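Local structure of putative N-acetyl-gamma-glutamyl-phosphate reductase (Arabidopsis thaliana, 1XYG) at residues 144-149 and 328-333; 162-167 and 242-247; 173-176 and 180-183. The protein probably catalyses the NADP-dependent interconversion of N-acetyl-L-glutamyl 5-phosphate and the corresponding semialdehyde, a step of arginine biosynthesis, and works as a homotetramer. All coordinates share one frame; numbering follows the deposited sequence.

In the fold
Contacts 2 and 3 share helix 163-177. Contact 2 uses its first turn, which carries Cys-163, the probable active-site cysteine. Contact 3 uses its far end, away from the active site, with centres about 17 Å apart. Contact 1 joins helix 145-153 to the start of helix 329-343; its centre is about 14 Å from that of contact 2. The two touch where Gly-331 O lies 3.5 Å from Cys-163 CB, and the side chain of Lys-330 is about 8 Å from that of Cys-163. The centres of contacts 1 and 3 are about 20 Å apart, yet Ile-147 CD1 packs 4.2 Å from Val-173 CG1. Contact 3 is nested inside contact 2, contact 2 inside contact 1.

Contact 1: 144-149 and 328-333; sequences LTEILR and LVKGAS
The backbones that carry Glu-146 and Lys-330 stay well apart, with 11.3 Å from Glu-146 CA to Lys-330 CA, and the two side chains span the distance between two helix starts. They come from opposite directions and meet in a buried salt bridge. Lys-330 has its CG anti to the backbone N (chi1 180°) and bends once, at chi2, before the rest of the chain runs out extended. This delivers NZ to the carboxylate. Lys-330 NZ donates to Glu-146 OE1 at 2.8 Å, on the syn lone pair, the side that faces the other oxygen. A weak second bond runs from Lys-330 NZ to Glu-146 OE2 at 3.2 Å. The ammonium group therefore faces both oxygens, though unequally. The carboxylate is also held from outside the segments, since Gln-338 donates to OE2. Lys-330 NZ has further acceptors in Gln-335 and Gln-338, so the buried charge is well supplied with partners. An alanine in place of Glu-146 would probably leave the ammonium group of Lys-330 buried without its counter-charge and the amide of Gln-338 without an acceptor. Thr-145 OG1 stands beside the pair, 4.1 Å from Lys-330 NZ, but its hydrogen bond is with Asn-339. At the N-cap, Leu-144 O accepts from both Ile-147 N and Leu-148 N. These bonds start the turn that presents Glu-146. Ser-333, bonded to the backbone O of Thr-28, ties helix 329-343 to helix 27-37. The contact is a buried salt bridge between helices, joining a helix of the Rossmann-type NAD-binding domain to the C-terminal helix 329-343, close to the probable active-site cysteine.

Contact 2: 162-167 and 242-247; sequences GCYPTT and VSFTPH
Tyr-164 meets Phe-244 in an edge-to-face (T-shaped) aromatic pair. The pair packs the first turn of helix 163-177 onto strand 243-249 of the mixed sheet in the dimerisation domain. Gly-162 is the N-cap. Cys-163, the probable active-site residue, opens the helix. Tyr-164 carries the contact. Its CG is anti to the carbonyl carbon (chi1 -77°), which lays the ring across the edge of Phe-244. That edge meets one face of the tyrosine ring, near the rim where CG and CD2 lie. The nearest approach is 3.5 Å, from Phe-244 CZ to Tyr-164 CG. The ring planes stand at 74°, with the centroid of Tyr-164 5.2 Å from that of Phe-244. Pro-246 adds its CB, 3.7 Å from Tyr-164 OH, and the hydroxyl itself is hydrogen-bonded to Tyr-217. Pro-246 CD also lies over a face of the Phe-244 ring. The strand lies at a subunit interface of the tetramer: Ser-243 OG bonds Asp-313 of a neighbouring subunit, and His-247 NE2 bonds Thr-258 of that same subunit. Further along the helix, Thr-166 OG1 donates back to Gly-162 O at 2.8 Å and is also bonded to Gln-335. Thr-167 OG1 makes a similar backward bond, donating to Tyr-164 O at 2.8 Å, in the carbonyl plane and on a lone pair.

Contact 3: 173-176 and 180-183; sequences VPLL and LIKH
Leu-175 and Leu-180 meet where helix 163-177 ends and the chain turns back sharply. Leu-180 N donates to Leu-175 O at 2.9 Å, nearly straight at 167°. This link five residues along, together with the contact between the same two side chains, is as in a Schellman-type C-cap. The main bump is Ile-181. Its CG1 sits in the crowded position between the backbone N and the carbonyl carbon (chi1 59°), and the chain then runs on extended to CD1. That methyl enters the hollow between two neighbouring leucines of the last turn. On one side Ile-181 CD1 is 3.8 Å from Leu-175 CB. On the other it is 4.0 Å from Leu-176 CD2. Leu-176 fills a hollow in return. Its CD2 fits between Ile-181 CG1, at 3.9 Å, and His-183 CB, at 4.1 Å. Leu-180 crosses Leu-175 at about a right angle, CD1 against CD2, and its CB rests 3.7 Å from Leu-175 O. Leu-272 of helix 269-280 packs on both Leu-180 and Ile-181, while Leu-232 and Val-235 of helix 224-236 touch Leu-176. Lys-182 turns away to a salt bridge with Glu-262. The chemistry is thus a single backbone hydrogen bond set among aliphatic groups: the bond helps to hold the turn, and the fit of branched side chains closes the helix end against the loop leading to strand 187-193.

Contact 1: 144-149 and 328-333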
# COMPACT_ATOMS: atom_id res chain seq x y z
N LEU A 144 4.07 31.55 6.38
CA LEU A 144 5.14 30.80 5.72
C LEU A 144 6.39 31.22 6.49
O LEU A 144 7.13 32.13 6.08
CB LEU A 144 5.23 31.18 4.23
CG LEU A 144 6.22 30.35 3.40
CD1 LEU A 144 5.95 28.87 3.58
CD2 LEU A 144 6.10 30.73 1.92
N THR A 145 6.61 30.54 7.61
CA THR A 145 7.70 30.84 8.53
C THR A 145 9.05 31.33 8.00
O THR A 145 9.48 32.43 8.35
CB THR A 145 7.94 29.65 9.49
OG1 THR A 145 6.68 29.03 9.79
CG2 THR A 145 8.56 30.16 10.79
N GLU A 146 9.73 30.53 7.18
CA GLU A 146 11.04 30.94 6.67
C GLU A 146 11.05 32.22 5.85
O GLU A 146 12.08 32.87 5.71
CB GLU A 146 11.68 29.81 5.85
CG GLU A 146 12.07 28.58 6.65
CD GLU A 146 10.87 27.76 7.13
OE1 GLU A 146 9.76 27.93 6.57
OE2 GLU A 146 11.05 26.94 8.05
N ILE A 147 9.90 32.60 5.30
CA ILE A 147 9.81 33.81 4.49
C ILE A 147 9.32 35.04 5.26
O ILE A 147 9.88 36.13 5.12
CB ILE A 147 8.85 33.58 3.28
CG1 ILE A 147 9.27 32.34 2.49
CG2 ILE A 147 8.87 34.80 2.37
CD1 ILE A 147 10.58 32.45 1.75
N LEU A 148 8.27 34.89 6.07
CA LEU A 148 7.71 36.03 6.81
C LEU A 148 7.95 35.97 8.32
O LEU A 148 7.20 36.56 9.10
CB LEU A 148 6.21 36.14 6.51
CG LEU A 148 5.83 36.34 5.04
CD1 LEU A 148 4.32 36.27 4.86
CD2 LEU A 148 6.35 37.69 4.58
N ARG A 149 9.00 35.26 8.72
CA ARG A 149 9.33 35.11 10.13
C ARG A 149 9.16 36.39 10.95
O ARG A 149 8.43 36.41 11.94
CB ARG A 149 10.76 34.61 10.28
CG ARG A 149 11.00 33.98 11.64
CD ARG A 149 12.45 33.90 11.94
NE ARG A 149 13.24 33.61 10.75
CZ ARG A 149 13.38 32.40 10.21
NH1 ARG A 149 12.79 31.35 10.75
NH2 ARG A 149 14.16 32.26 9.15
N LEU A 328 1.10 16.77 6.29
CA LEU A 328 0.47 16.99 7.58
C LEU A 328 1.33 17.78 8.58
O LEU A 328 0.81 18.37 9.52
CB LEU A 328 0.08 15.65 8.22
CG LEU A 328 -1.06 14.87 7.55
CD1 LEU A 328 -1.29 13.53 8.25
CD2 LEU A 328 -2.31 15.73 7.60
N VAL A 329 2.65 17.79 8.37
CA VAL A 329 3.53 18.48 9.30
C VAL A 329 3.95 19.86 8.78
O VAL A 329 3.31 20.86 9.10
CB VAL A 329 4.78 17.62 9.63
CG1 VAL A 329 5.48 18.15 10.89
CG2 VAL A 329 4.37 16.19 9.88
N LYS A 330 5.01 19.92 7.98
CA LYS A 330 5.42 21.22 7.46
C LYS A 330 4.32 21.77 6.55
O LYS A 330 4.24 22.97 6.31
CB LYS A 330 6.74 21.11 6.69
CG LYS A 330 7.24 22.42 6.10
CD LYS A 330 7.40 23.51 7.16
CE LYS A 330 7.98 24.80 6.56
NZ LYS A 330 8.11 25.92 7.54
N GLY A 331 3.46 20.88 6.06
CA GLY A 331 2.37 21.29 5.20
C GLY A 331 1.15 21.75 5.99
O GLY A 331 0.20 22.28 5.42
N ALA A 332 1.18 21.55 7.31
CA ALA A 332 0.06 21.96 8.14
C ALA A 332 0.39 22.23 9.61
O ALA A 332 0.89 23.29 9.96
CB ALA A 332 -1.06 20.92 8.05
N SER A 333 0.09 21.26 10.47
CA SER A 333 0.28 21.40 11.90
C SER A 333 1.70 21.69 12.37
O SER A 333 1.89 22.37 13.38
CB SER A 333 -0.28 20.16 12.60
OG SER A 333 -1.67 20.03 12.33

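Contact 2: 162-167 and 242-247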
# COMPACT_ATOMS: atom_id res chain seq x y z
N GLY A 162 -1.35 26.71 3.17
CA GLY A 162 -1.82 25.40 2.79
C GLY A 162 -0.60 24.54 2.53
O GLY A 162 0.51 25.06 2.47
N CYS A 163 -0.80 23.24 2.37
CA CYS A 163 0.30 22.31 2.13
C CYS A 163 1.01 22.55 0.79
O CYS A 163 2.20 22.87 0.76
CB CYS A 163 -0.22 20.87 2.22
SG CYS A 163 -1.77 20.60 1.36
N TYR A 164 0.29 22.39 -0.32
CA TYR A 164 0.88 22.60 -1.63
C TYR A 164 1.59 23.95 -1.76
O TYR A 164 2.74 24.02 -2.20
CB TYR A 164 -0.19 22.49 -2.72
CG TYR A 164 -0.59 21.07 -3.06
CD1 TYR A 164 0.36 20.14 -3.49
CD2 TYR A 164 -1.93 20.68 -3.04
CE1 TYR A 164 -0.02 18.86 -3.91
CE2 TYR A 164 -2.32 19.40 -3.45
CZ TYR A 164 -1.36 18.50 -3.89
OH TYR A 164 -1.76 17.26 -4.35
N PRO A 165 0.91 25.05 -1.38
CA PRO A 165 1.52 26.38 -1.46
C PRO A 165 2.86 26.47 -0.74
O PRO A 165 3.76 27.18 -1.19
CB PRO A 165 0.46 27.28 -0.81
CG PRO A 165 -0.81 26.60 -1.13
CD PRO A 165 -0.46 25.14 -0.85
N THR A 166 3.00 25.76 0.37
CA THR A 166 4.24 25.77 1.13
C THR A 166 5.39 25.17 0.31
O THR A 166 6.48 25.73 0.27
CB THR A 166 4.09 24.98 2.46
OG1 THR A 166 3.16 25.66 3.32
CG2 THR A 166 5.43 24.85 3.16
N THR A 167 5.14 24.03 -0.34
CA THR A 167 6.16 23.37 -1.15
C THR A 167 6.55 24.18 -2.38
O THR A 167 7.64 24.01 -2.91
CB THR A 167 5.70 21.99 -1.67
OG1 THR A 167 4.73 22.18 -2.71
CG2 THR A 167 5.10 21.15 -0.55
N VAL A 242 -0.02 31.01 -12.78
CA VAL A 242 0.64 29.71 -12.87
C VAL A 242 -0.31 28.62 -13.31
O VAL A 242 -1.52 28.82 -13.42
CB VAL A 242 1.24 29.29 -11.50
CG1 VAL A 242 2.14 30.40 -10.96
CG2 VAL A 242 0.11 29.00 -10.52
N SER A 243 0.26 27.45 -13.59
CA SER A 243 -0.49 26.26 -13.96
C SER A 243 -0.18 25.34 -12.79
O SER A 243 0.99 25.08 -12.50
CB SER A 243 0.05 25.67 -15.27
OG SER A 243 -0.65 24.49 -15.62
N PHE A 244 -1.21 24.87 -12.11
CA PHE A 244 -1.03 24.01 -10.94
C PHE A 244 -1.97 22.81 -11.00
O PHE A 244 -3.19 22.98 -11.00
CB PHE A 244 -1.30 24.83 -9.67
CG PHE A 244 -1.44 24.01 -8.42
CD1 PHE A 244 -0.34 23.34 -7.89
CD2 PHE A 244 -2.66 23.91 -7.77
CE1 PHE A 244 -0.46 22.58 -6.72
CE2 PHE A 244 -2.80 23.15 -6.60
CZ PHE A 244 -1.69 22.49 -6.08
N THR A 245 -1.41 21.61 -11.08
CA THR A 245 -2.22 20.40 -11.15
C THR A 245 -1.91 19.39 -10.06
O THR A 245 -0.85 18.77 -10.05
CB THR A 245 -2.07 19.69 -12.52
OG1 THR A 245 -2.24 20.63 -13.59
CG2 THR A 245 -3.11 18.59 -12.66
N PRO A 246 -2.84 19.21 -9.11
CA PRO A 246 -2.70 18.26 -8.00
C PRO A 246 -2.91 16.83 -8.48
O PRO A 246 -3.57 16.61 -9.50
CB PRO A 246 -3.82 18.68 -7.04
CG PRO A 246 -4.03 20.12 -7.35
CD PRO A 246 -3.95 20.15 -8.85
N HIS A 247 -2.34 15.88 -7.75
CA HIS A 247 -2.48 14.46 -8.08
C HIS A 247 -2.59 13.72 -6.75
O HIS A 247 -1.85 14.03 -5.81
CB HIS A 247 -1.26 13.95 -8.87
CG HIS A 247 -1.12 14.57 -10.23
ND1 HIS A 247 -0.62 15.84 -10.43
CD2 HIS A 247 -1.44 14.10 -11.46
CE1 HIS A 247 -0.64 16.12 -11.72
NE2 HIS A 247 -1.13 15.09 -12.37

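Contact 3: 173-176 and 180-183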
# COMPACT_ATOMS: atom_id res chain seq x y z
N VAL A 173 9.97 31.77 -4.22
CA VAL A 173 10.08 33.14 -3.71
C VAL A 173 11.50 33.69 -3.81
O VAL A 173 11.70 34.76 -4.38
CB VAL A 173 9.57 33.25 -2.26
CG1 VAL A 173 9.85 34.63 -1.72
CG2 VAL A 173 8.07 32.96 -2.23
N PRO A 174 12.49 32.98 -3.27
CA PRO A 174 13.89 33.44 -3.33
C PRO A 174 14.37 33.63 -4.77
O PRO A 174 15.09 34.57 -5.07
CB PRO A 174 14.65 32.32 -2.63
CG PRO A 174 13.67 31.81 -1.65
CD PRO A 174 12.40 31.75 -2.46
N LEU A 175 13.97 32.72 -5.66
CA LEU A 175 14.38 32.78 -7.06
C LEU A 175 13.76 33.97 -7.78
O LEU A 175 14.43 34.61 -8.60
CB LEU A 175 14.02 31.48 -7.79
CG LEU A 175 14.70 30.21 -7.25
CD1 LEU A 175 14.31 29.02 -8.08
CD2 LEU A 175 16.22 30.37 -7.25
N LEU A 176 12.50 34.28 -7.48
CA LEU A 176 11.82 35.41 -8.11
C LEU A 176 12.40 36.72 -7.55
O LEU A 176 12.61 37.68 -8.29
CB LEU A 176 10.32 35.36 -7.83
CG LEU A 176 9.51 34.31 -8.59
CD1 LEU A 176 8.13 34.13 -7.95
CD2 LEU A 176 9.40 34.75 -10.05
N LEU A 180 15.97 35.41 -10.90
CA LEU A 180 16.72 34.32 -11.52
C LEU A 180 15.81 33.48 -12.44
O LEU A 180 16.28 32.69 -13.26
CB LEU A 180 17.34 33.42 -10.47
CG LEU A 180 18.42 34.10 -9.62
CD1 LEU A 180 18.99 33.11 -8.60
CD2 LEU A 180 19.53 34.61 -10.51
N ILE A 181 14.51 33.67 -12.32
CA ILE A 181 13.56 32.95 -13.16
C ILE A 181 12.51 33.86 -13.67
O ILE A 181 12.17 34.84 -13.06
CB ILE A 181 12.88 31.75 -12.41
CG1 ILE A 181 12.15 32.31 -11.21
CG2 ILE A 181 13.93 30.74 -12.01
CD1 ILE A 181 11.33 31.29 -10.48
N LYS A 182 11.96 33.57 -14.83
CA LYS A 182 10.85 34.42 -15.43
C LYS A 182 9.56 34.06 -14.68
O LYS A 182 9.46 32.97 -14.06
CB LYS A 182 10.71 34.09 -16.92
CG LYS A 182 11.95 34.48 -17.74
CD LYS A 182 11.83 33.80 -19.12
CE LYS A 182 13.03 34.24 -19.99
NZ LYS A 182 13.08 33.42 -21.27
N HIS A 183 8.60 34.97 -14.65
CA HIS A 183 7.34 34.61 -13.97
C HIS A 183 6.22 34.10 -14.89
O HIS A 183 5.10 33.93 -14.43
CB HIS A 183 6.86 35.78 -13.10
CG HIS A 183 6.36 36.95 -13.88
ND1 HIS A 183 7.19 37.99 -14.25
CD2 HIS A 183 5.13 37.26 -14.35
CE1 HIS A 183 6.49 38.89 -14.92
NE2 HIS A 183 5.24 38.47 -15.00